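Local coordinates for beta-ketoacyl-[acyl-carrier-protein] synthase FabY (Pseudomonas aeruginosa, PDB 4CW4) that condenses acetyl-CoA with malonyl-acyl carrier protein to make acetoacetyl-ACP, the primer of fatty acid biosynthesis, working as a homodimeric ketosynthase, at residues S7-I12 against A388-F393; Q304-I309 against L372-L377; K416-A421 against V532-S537. All blocks are in the same frame, centred on the assembly; numbering follows the deposited sequence.

Contact 1. Residues S7-I12 against A388-F393; sequences SRLPVI and AVTDVF
Leu9 meets the strand 387-394 with both ends of its fork. Its CG stands opposite the backbone N (chi1 179°), which directs the two methyls at neighbouring residues: CD1 comes to 3.8 Å from Thr390 CG2, the two side chains running at a slant to each other, and CD2 lies 4.1 Å from Ala388 CB. Phe634 of the second subunit packs on both Leu9 and Thr390, so the dimer partner packs against this end of the contact. Pro10 follows with its ring against the other backbone: CG is 3.4 Å from Val389 O, a carbonyl oxygen that is buried here without a hydrogen-bonding partner. Its own carbonyl does the joining. Val389 N donates to Pro10 O over 3.0 Å, with an N-H...O angle of 156°, and the CA-H of Ala388 leans on the same oxygen. The pairing is antiparallel and short, and it brings the start of the chain into a sheet of the thiolase-like ketosynthase fold, where strand 10-19 also lies beside strand 366-374. At Val11 the CA atoms come nearest: it forms a non-hydrogen-bonded pair with Ala388, CA to CA 4.2 Å, and its CG1 faces Ala388 CB on the side of the sheet where helix 375-381 supplies Ala378. Ile12 reaches over to the neighbouring strand with its end; its CG1, placed beside the backbone N (chi1 -56°), carries CD1 to within 3.9 Å of Val389 CG2. Val389 itself rests on Leu293 and Ile297 of helix 288-301, whose Ile300 packs against Pro10.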
loop_
_atom_site.group_PDB
_atom_site.type_symbol
_atom_site.label_atom_id
_atom_site.label_comp_id
_atom_site.label_asym_id
_atom_site.label_seq_id
_atom_site.Cartn_x
_atom_site.Cartn_y
_atom_site.Cartn_z
ATOM N N SER A 7 -20.510 21.424 3.830
ATOM C CA SER A 7 -19.217 20.877 4.252
ATOM C C SER A 7 -18.016 21.817 4.082
ATOM O O SER A 7 -18.018 22.748 3.279
ATOM C CB SER A 7 -18.917 19.582 3.483
ATOM O OG SER A 7 -19.857 18.572 3.811
ATOM N N ARG A 8 -16.974 21.536 4.850
ATOM C CA ARG A 8 -15.693 22.191 4.695
ATOM C C ARG A 8 -15.117 21.934 3.317
ATOM O O ARG A 8 -15.178 20.818 2.807
ATOM C CB ARG A 8 -14.723 21.685 5.772
ATOM C CG ARG A 8 -15.039 22.268 7.147
ATOM C CD ARG A 8 -14.215 21.648 8.243
ATOM N NE ARG A 8 -14.560 22.171 9.566
ATOM C CZ ARG A 8 -14.219 21.594 10.714
ATOM N NH1 ARG A 8 -13.579 20.429 10.719
ATOM N NH2 ARG A 8 -14.544 22.166 11.858
ATOM N N LEU A 9 -14.537 22.980 2.737
ATOM C CA LEU A 9 -13.879 22.930 1.421
ATOM C C LEU A 9 -12.382 22.702 1.582
ATOM O O LEU A 9 -11.740 23.450 2.290
ATOM C CB LEU A 9 -14.074 24.255 0.670
ATOM C CG LEU A 9 -13.427 24.370 -0.717
ATOM C CD1 LEU A 9 -14.103 23.448 -1.718
ATOM C CD2 LEU A 9 -13.446 25.807 -1.240
ATOM N N PRO A 10 -11.826 21.664 0.935
ATOM C CA PRO A 10 -10.373 21.483 1.014
ATOM C C PRO A 10 -9.610 22.492 0.150
ATOM O O PRO A 10 -9.761 22.514 -1.086
ATOM C CB PRO A 10 -10.172 20.058 0.459
ATOM C CG PRO A 10 -11.513 19.392 0.604
ATOM C CD PRO A 10 -12.467 20.498 0.302
ATOM N N VAL A 11 -8.792 23.318 0.788
ATOM C CA VAL A 11 -7.991 24.283 0.044
ATOM C C VAL A 11 -6.516 23.914 0.156
ATOM O O VAL A 11 -6.065 23.413 1.187
ATOM C CB VAL A 11 -8.251 25.738 0.474
ATOM C CG1 VAL A 11 -9.688 26.113 0.191
ATOM C CG2 VAL A 11 -7.931 25.987 1.915
ATOM N N ILE A 12 -5.784 24.147 -0.937
ATOM C CA ILE A 12 -4.362 23.867 -1.009
ATOM C C ILE A 12 -3.604 25.078 -0.484
ATOM O O ILE A 12 -3.626 26.134 -1.116
ATOM C CB ILE A 12 -3.910 23.553 -2.452
ATOM C CG1 ILE A 12 -4.705 22.386 -3.048
ATOM C CG2 ILE A 12 -2.394 23.283 -2.471
ATOM C CD1 ILE A 12 -4.532 22.245 -4.540
ATOM N N ALA A 388 -8.208 24.634 -4.876
ATOM C CA ALA A 388 -9.065 23.821 -4.004
ATOM C C ALA A 388 -9.331 22.492 -4.693
ATOM O O ALA A 388 -9.322 22.407 -5.918
ATOM C CB ALA A 388 -10.375 24.528 -3.710
ATOM N N VAL A 389 -9.529 21.443 -3.917
ATOM C CA VAL A 389 -9.812 20.151 -4.487
ATOM C C VAL A 389 -11.167 19.673 -3.973
ATOM O O VAL A 389 -11.374 19.583 -2.777
ATOM C CB VAL A 389 -8.720 19.137 -4.154
ATOM C CG1 VAL A 389 -9.094 17.824 -4.743
ATOM C CG2 VAL A 389 -7.393 19.576 -4.731
ATOM N N THR A 390 -12.086 19.393 -4.895
ATOM C CA THR A 390 -13.478 19.137 -4.541
ATOM C C THR A 390 -13.885 17.675 -4.641
ATOM O O THR A 390 -14.811 17.256 -3.963
ATOM C CB THR A 390 -14.432 19.986 -5.388
ATOM O OG1 THR A 390 -14.067 19.897 -6.753
ATOM C CG2 THR A 390 -14.384 21.448 -4.963
ATOM N N ASP A 391 -13.214 16.894 -5.472
ATOM C CA ASP A 391 -13.588 15.504 -5.651
ATOM C C ASP A 391 -12.473 14.744 -6.310
ATOM O O ASP A 391 -11.718 15.299 -7.135
ATOM C CB ASP A 391 -14.812 15.360 -6.561
ATOM C CG ASP A 391 -16.148 15.399 -5.805
ATOM O OD1 ASP A 391 -16.378 14.600 -4.853
ATOM O OD2 ASP A 391 -16.972 16.249 -6.181
ATOM N N VAL A 392 -12.417 13.459 -5.975
ATOM C CA VAL A 392 -11.706 12.463 -6.748
ATOM C C VAL A 392 -12.633 11.281 -6.910
ATOM O O VAL A 392 -13.217 10.794 -5.936
ATOM C CB VAL A 392 -10.416 11.989 -6.035
ATOM C CG1 VAL A 392 -9.798 10.763 -6.742
ATOM C CG2 VAL A 392 -9.395 13.133 -5.953
ATOM N N PHE A 393 -12.761 10.823 -8.142
ATOM C CA PHE A 393 -13.549 9.638 -8.446
ATOM C C PHE A 393 -12.657 8.512 -8.917
ATOM O O PHE A 393 -11.742 8.705 -9.721
ATOM C CB PHE A 393 -14.616 9.977 -9.474
ATOM C CG PHE A 393 -15.606 10.990 -8.967
ATOM C CD1 PHE A 393 -16.521 10.658 -7.981
ATOM C CD2 PHE A 393 -15.586 12.283 -9.438
ATOM C CE1 PHE A 393 -17.397 11.612 -7.489
ATOM C CE2 PHE A 393 -16.461 13.233 -8.953
ATOM C CZ PHE A 393 -17.377 12.893 -7.988
#

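Contact 2. Residues Q304-I309 against L372-L377; sequences QARVVI and LMDDEL
Arg306 holds Asp374 side-on at the end of an antiparallel strand pair of the thiolase-like fold, where strand 366-374 gives way to helix 375-381. The tight part is this grip together with the ladder beside it. Val308 and Leu372 form a hydrogen-bonded pair, with Leu372 N giving a nearly straight bond to Val308 O (2.8 Å); two residues further along, beyond the non-hydrogen-bonded Val307-Met373 pair, Asp374 N donates to Arg306 O. On the face carrying Val307 and Met373, Val307 CG2 is pressed against Leu377 CD2 at 3.4 Å, closer than usual for two carbons.

The chain of Arg306, bent at chi3 (72°), brings the edge of its guanidinium to the carboxylate, both oxygens lying near the guanidinium plane: NE reaches Asp374 OD2 at 2.8 Å and NH2 reaches OD1 at 2.9 Å, the two planes 33° apart. Asp374 is also the helix N-cap, and Leu377 N meets OD1 from the face opposite NH2, so the two-pronged salt bridge probably helps to hold the capping carboxylate in place. Outward, toward exposed Glu376, the grip slackens. NH2 makes a weak bond to Glu376 OE1, bent to 134°, and a water accepts from Arg306 NH1 and donates to Glu376 OE1 at 3.1 Å.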
loop_
_atom_site.group_PDB
_atom_site.type_symbol
_atom_site.label_atom_id
_atom_site.label_comp_id
_atom_site.label_asym_id
_atom_site.label_seq_id
_atom_site.Cartn_x
_atom_site.Cartn_y
_atom_site.Cartn_z
ATOM N N GLN A 304 -13.194 14.966 10.084
ATOM C CA GLN A 304 -12.290 14.139 10.844
ATOM C C GLN A 304 -10.937 14.812 10.990
ATOM O O GLN A 304 -10.286 14.674 12.023
ATOM C CB GLN A 304 -12.137 12.772 10.182
ATOM C CG GLN A 304 -13.380 11.920 10.228
ATOM C CD GLN A 304 -13.169 10.605 9.534
ATOM O OE1 GLN A 304 -12.660 9.638 10.124
ATOM N NE2 GLN A 304 -13.527 10.557 8.272
ATOM N N ALA A 305 -10.501 15.526 9.954
ATOM C CA ALA A 305 -9.202 16.202 9.987
ATOM C C ALA A 305 -9.306 17.580 9.367
ATOM O O ALA A 305 -10.127 17.816 8.481
ATOM C CB ALA A 305 -8.121 15.380 9.272
ATOM N N ARG A 306 -8.457 18.480 9.830
ATOM C CA ARG A 306 -8.475 19.860 9.386
ATOM C C ARG A 306 -7.224 20.251 8.616
ATOM O O ARG A 306 -7.255 21.249 7.874
ATOM C CB ARG A 306 -8.646 20.770 10.584
ATOM C CG ARG A 306 -9.955 20.501 11.332
ATOM C CD ARG A 306 -10.343 21.602 12.285
ATOM N NE ARG A 306 -10.795 22.771 11.532
ATOM C CZ ARG A 306 -11.427 23.822 12.045
ATOM N NH1 ARG A 306 -11.691 23.893 13.344
ATOM N NH2 ARG A 306 -11.811 24.807 11.247
ATOM N N VAL A 307 -6.132 19.508 8.817
ATOM C CA VAL A 307 -4.873 19.744 8.116
ATOM C C VAL A 307 -4.426 18.413 7.580
ATOM O O VAL A 307 -4.306 17.457 8.348
ATOM C CB VAL A 307 -3.774 20.301 9.045
ATOM C CG1 VAL A 307 -2.489 20.584 8.262
ATOM C CG2 VAL A 307 -4.276 21.554 9.739
ATOM N N VAL A 308 -4.203 18.340 6.273
ATOM C CA VAL A 308 -3.855 17.079 5.649
ATOM C C VAL A 308 -2.649 17.250 4.734
ATOM O O VAL A 308 -2.641 18.101 3.846
ATOM C CB VAL A 308 -5.015 16.492 4.803
ATOM C CG1 VAL A 308 -4.607 15.120 4.253
ATOM C CG2 VAL A 308 -6.297 16.393 5.606
ATOM N N ILE A 309 -1.632 16.424 4.953
ATOM C CA ILE A 309 -0.478 16.385 4.058
ATOM C C ILE A 309 -0.703 15.171 3.177
ATOM O O ILE A 309 -0.813 14.049 3.681
ATOM C CB ILE A 309 0.847 16.267 4.819
ATOM C CG1 ILE A 309 1.212 17.599 5.524
ATOM C CG2 ILE A 309 1.988 15.924 3.855
ATOM C CD1 ILE A 309 0.266 18.051 6.633
ATOM N N LEU A 372 -3.242 20.508 2.622
ATOM C CA LEU A 372 -4.636 20.914 2.570
ATOM C C LEU A 372 -5.090 21.385 3.938
ATOM O O LEU A 372 -4.682 20.837 4.971
ATOM C CB LEU A 372 -5.538 19.740 2.164
ATOM C CG LEU A 372 -5.146 18.978 0.901
ATOM C CD1 LEU A 372 -6.121 17.837 0.641
ATOM C CD2 LEU A 372 -5.086 19.942 -0.298
ATOM N N MET A 373 -5.968 22.382 3.937
ATOM C CA MET A 373 -6.696 22.749 5.141
ATOM C C MET A 373 -8.151 22.920 4.803
ATOM O O MET A 373 -8.478 23.233 3.675
ATOM C CB MET A 373 -6.197 24.074 5.712
ATOM C CG MET A 373 -4.826 24.039 6.304
ATOM S SD MET A 373 -4.360 25.649 6.968
ATOM C CE MET A 373 -2.757 25.189 7.657
ATOM N N ASP A 374 -9.024 22.747 5.783
ATOM C CA ASP A 374 -10.390 23.205 5.595
ATOM C C ASP A 374 -10.426 24.729 5.462
ATOM O O ASP A 374 -9.548 25.445 5.944
ATOM C CB ASP A 374 -11.316 22.730 6.712
ATOM C CG ASP A 374 -11.035 23.385 8.041
ATOM O OD1 ASP A 374 -11.609 24.476 8.329
ATOM O OD2 ASP A 374 -10.256 22.796 8.813
ATOM N N ASP A 375 -11.460 25.218 4.804
ATOM C CA ASP A 375 -11.574 26.632 4.507
ATOM C C ASP A 375 -11.631 27.520 5.738
ATOM O O ASP A 375 -11.116 28.632 5.724
ATOM C CB ASP A 375 -12.789 26.910 3.611
ATOM C CG ASP A 375 -14.111 26.491 4.230
ATOM O OD1 ASP A 375 -14.297 25.293 4.493
ATOM O OD2 ASP A 375 -15.014 27.345 4.371
ATOM N N GLU A 376 -12.265 27.047 6.792
ATOM C CA GLU A 376 -12.402 27.859 7.991
ATOM C C GLU A 376 -11.048 28.050 8.675
ATOM O O GLU A 376 -10.699 29.161 9.086
ATOM C CB GLU A 376 -13.413 27.200 8.926
ATOM C CG GLU A 376 -13.752 27.994 10.155
ATOM C CD GLU A 376 -14.888 27.353 10.915
ATOM O OE1 GLU A 376 -14.646 26.357 11.629
ATOM O OE2 GLU A 376 -16.028 27.842 10.780
ATOM N N LEU A 377 -10.280 26.969 8.798
ATOM C CA LEU A 377 -8.958 27.063 9.394
ATOM C C LEU A 377 -8.034 27.929 8.520
ATOM O O LEU A 377 -7.250 28.732 9.035
ATOM C CB LEU A 377 -8.355 25.660 9.585
ATOM C CG LEU A 377 -6.974 25.642 10.233
ATOM C CD1 LEU A 377 -7.022 26.173 11.666
ATOM C CD2 LEU A 377 -6.356 24.256 10.167
HETATM O O HOH W 1 -13.803 25.704 14.520
#

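Contact 3. Residues K416-A421 against V532-S537; sequences KAVASA and VCFINS
Phe534 projects from strand 532-539 onto helix 409-425, which runs roughly antiparallel to it: this is alpha-on-beta packing in the ketosynthase's thiolase-like fold, with the short axes 9.7 Å apart. The bond from CA to CB of Phe534 points toward the helix, and CG sits beside the backbone N (chi1 -59°), which carries the ring edge up to the helix, CD1, CE1 and CZ foremost. Along this edge, CD1 lies 4.1 Å from Ala417 CB. Next, CE1 approaches Ala417 O to 3.6 Å, with that oxygen near the ring plane. At the tip, CZ abuts Ala421 CB at 3.6 Å, again at the edge. With only methyls at Ala417 and Ala421, Phe534 CE1 comes within 3.7 Å of Val418 CA.

One face of the ring receives Val418 CG2 in a CH-pi contact, 4.0 Å from the centroid; Val532 CG1, from its own strand, lies over the rim of the opposite face, placing the ring between two valines. Phe534 also packs on Ser434 of the adjoining strand 434-437, and its side chain is about 11 Å from that of His439, a predicted active-site residue. Within the helix, Ala417 O accepts from Ala421 N and, over 2.7 Å, from Ser420 OG.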
loop_
_atom_site.group_PDB
_atom_site.type_symbol
_atom_site.label_atom_id
_atom_site.label_comp_id
_atom_site.label_asym_id
_atom_site.label_seq_id
_atom_site.Cartn_x
_atom_site.Cartn_y
_atom_site.Cartn_z
ATOM N N LYS A 416 -17.734 11.403 -14.233
ATOM C CA LYS A 416 -18.196 11.867 -12.918
ATOM C C LYS A 416 -17.450 13.133 -12.494
ATOM O O LYS A 416 -18.024 14.031 -11.866
ATOM C CB LYS A 416 -18.024 10.788 -11.847
ATOM C CG LYS A 416 -18.936 9.603 -12.012
ATOM C CD LYS A 416 -18.725 8.586 -10.913
ATOM C CE LYS A 416 -19.248 9.086 -9.585
ATOM N NZ LYS A 416 -19.055 8.129 -8.469
ATOM N N ALA A 417 -16.166 13.214 -12.835
ATOM C CA ALA A 417 -15.378 14.399 -12.465
ATOM C C ALA A 417 -15.931 15.653 -13.148
ATOM O O ALA A 417 -16.127 16.696 -12.511
ATOM C CB ALA A 417 -13.896 14.196 -12.808
ATOM N N VAL A 418 -16.167 15.553 -14.447
ATOM C CA VAL A 418 -16.716 16.669 -15.194
ATOM C C VAL A 418 -18.105 17.065 -14.651
ATOM O O VAL A 418 -18.363 18.249 -14.415
ATOM C CB VAL A 418 -16.730 16.374 -16.710
ATOM C CG1 VAL A 418 -17.377 17.523 -17.471
ATOM C CG2 VAL A 418 -15.292 16.178 -17.218
ATOM N N ALA A 419 -18.975 16.088 -14.408
ATOM C CA ALA A 419 -20.302 16.396 -13.896
ATOM C C ALA A 419 -20.187 17.120 -12.556
ATOM O O ALA A 419 -20.946 18.064 -12.283
ATOM C CB ALA A 419 -21.128 15.128 -13.734
ATOM N N SER A 420 -19.251 16.689 -11.712
ATOM C CA SER A 420 -19.124 17.284 -10.387
ATOM C C SER A 420 -18.688 18.744 -10.509
ATOM O O SER A 420 -19.170 19.607 -9.767
ATOM C CB SER A 420 -18.169 16.494 -9.497
ATOM O OG SER A 420 -16.821 16.666 -9.883
ATOM N N ALA A 421 -17.798 19.018 -11.470
ATOM C CA ALA A 421 -17.336 20.373 -11.691
ATOM C C ALA A 421 -18.477 21.254 -12.215
ATOM O O ALA A 421 -18.597 22.410 -11.832
ATOM C CB ALA A 421 -16.138 20.391 -12.646
ATOM N N VAL A 532 -10.452 25.552 -13.904
ATOM C CA VAL A 532 -10.664 24.191 -13.435
ATOM C C VAL A 532 -9.734 23.248 -14.170
ATOM O O VAL A 532 -9.614 23.332 -15.384
ATOM C CB VAL A 532 -12.100 23.745 -13.704
ATOM C CG1 VAL A 532 -12.318 22.258 -13.316
ATOM C CG2 VAL A 532 -13.068 24.649 -12.978
ATOM N N CYS A 533 -9.088 22.344 -13.424
ATOM C CA CYS A 533 -8.295 21.288 -14.037
ATOM C C CYS A 533 -8.819 19.918 -13.634
ATOM O O CYS A 533 -9.098 19.667 -12.449
ATOM C CB CYS A 533 -6.830 21.374 -13.622
ATOM S SG CYS A 533 -5.785 20.158 -14.470
ATOM N N PHE A 534 -8.935 19.041 -14.626
ATOM C CA PHE A 534 -9.225 17.635 -14.402
ATOM C C PHE A 534 -7.917 16.856 -14.503
ATOM O O PHE A 534 -7.279 16.814 -15.568
ATOM C CB PHE A 534 -10.218 17.156 -15.443
ATOM C CG PHE A 534 -11.510 17.922 -15.409
ATOM C CD1 PHE A 534 -12.423 17.692 -14.409
ATOM C CD2 PHE A 534 -11.789 18.888 -16.352
ATOM C CE1 PHE A 534 -13.598 18.386 -14.353
ATOM C CE2 PHE A 534 -12.961 19.597 -16.295
ATOM C CZ PHE A 534 -13.871 19.348 -15.295
ATOM N N ILE A 535 -7.516 16.261 -13.381
ATOM C CA ILE A 535 -6.321 15.422 -13.319
ATOM C C ILE A 535 -6.739 13.982 -13.620
ATOM O O ILE A 535 -7.590 13.432 -12.909
ATOM C CB ILE A 535 -5.688 15.453 -11.914
ATOM C CG1 ILE A 535 -5.452 16.883 -11.404
ATOM C CG2 ILE A 535 -4.392 14.660 -11.909
ATOM C CD1 ILE A 535 -4.557 17.724 -12.219
ATOM N N ASN A 536 -6.172 13.382 -14.664
ATOM C CA ASN A 536 -6.552 12.042 -15.058
ATOM C C ASN A 536 -5.419 11.036 -14.893
ATOM O O ASN A 536 -4.265 11.313 -15.244
ATOM C CB ASN A 536 -7.046 12.015 -16.503
ATOM C CG ASN A 536 -7.877 10.774 -16.787
ATOM O OD1 ASN A 536 -8.683 10.351 -15.943
ATOM N ND2 ASN A 536 -7.641 10.140 -17.930
ATOM N N SER A 537 -5.743 9.876 -14.343
ATOM C CA SER A 537 -4.713 8.888 -14.027
ATOM C C SER A 537 -5.238 7.465 -14.048
ATOM O O SER A 537 -6.426 7.178 -13.845
ATOM C CB SER A 537 -4.097 9.182 -12.661
ATOM O OG SER A 537 -2.915 8.447 -12.421
#

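Strand order links the three contacts: strand 307-314 pairs with 366-374, 366-374 with 10-19, 10-19 with 387-394, then 387-394 with 543-550 and 543-550 with 532-539. Contacts 1 and 2, centres about 10 Å apart, touch, among other places, through a probable hydrogen bond from Val11 N to Met373 O. The centre of contact 3 is about 12 Å from that of contact 1, with Phe393 packing on Lys416 and Ser420, and about 21 Å from that of contact 2, nearest atoms about 12 Å apart. Along the chain, contact 1 spans contact 2, and contact 3 follows both. Strand 10-19 bridges the N- and C-terminal ketosynthase regions, and all three contacts reach the second subunit.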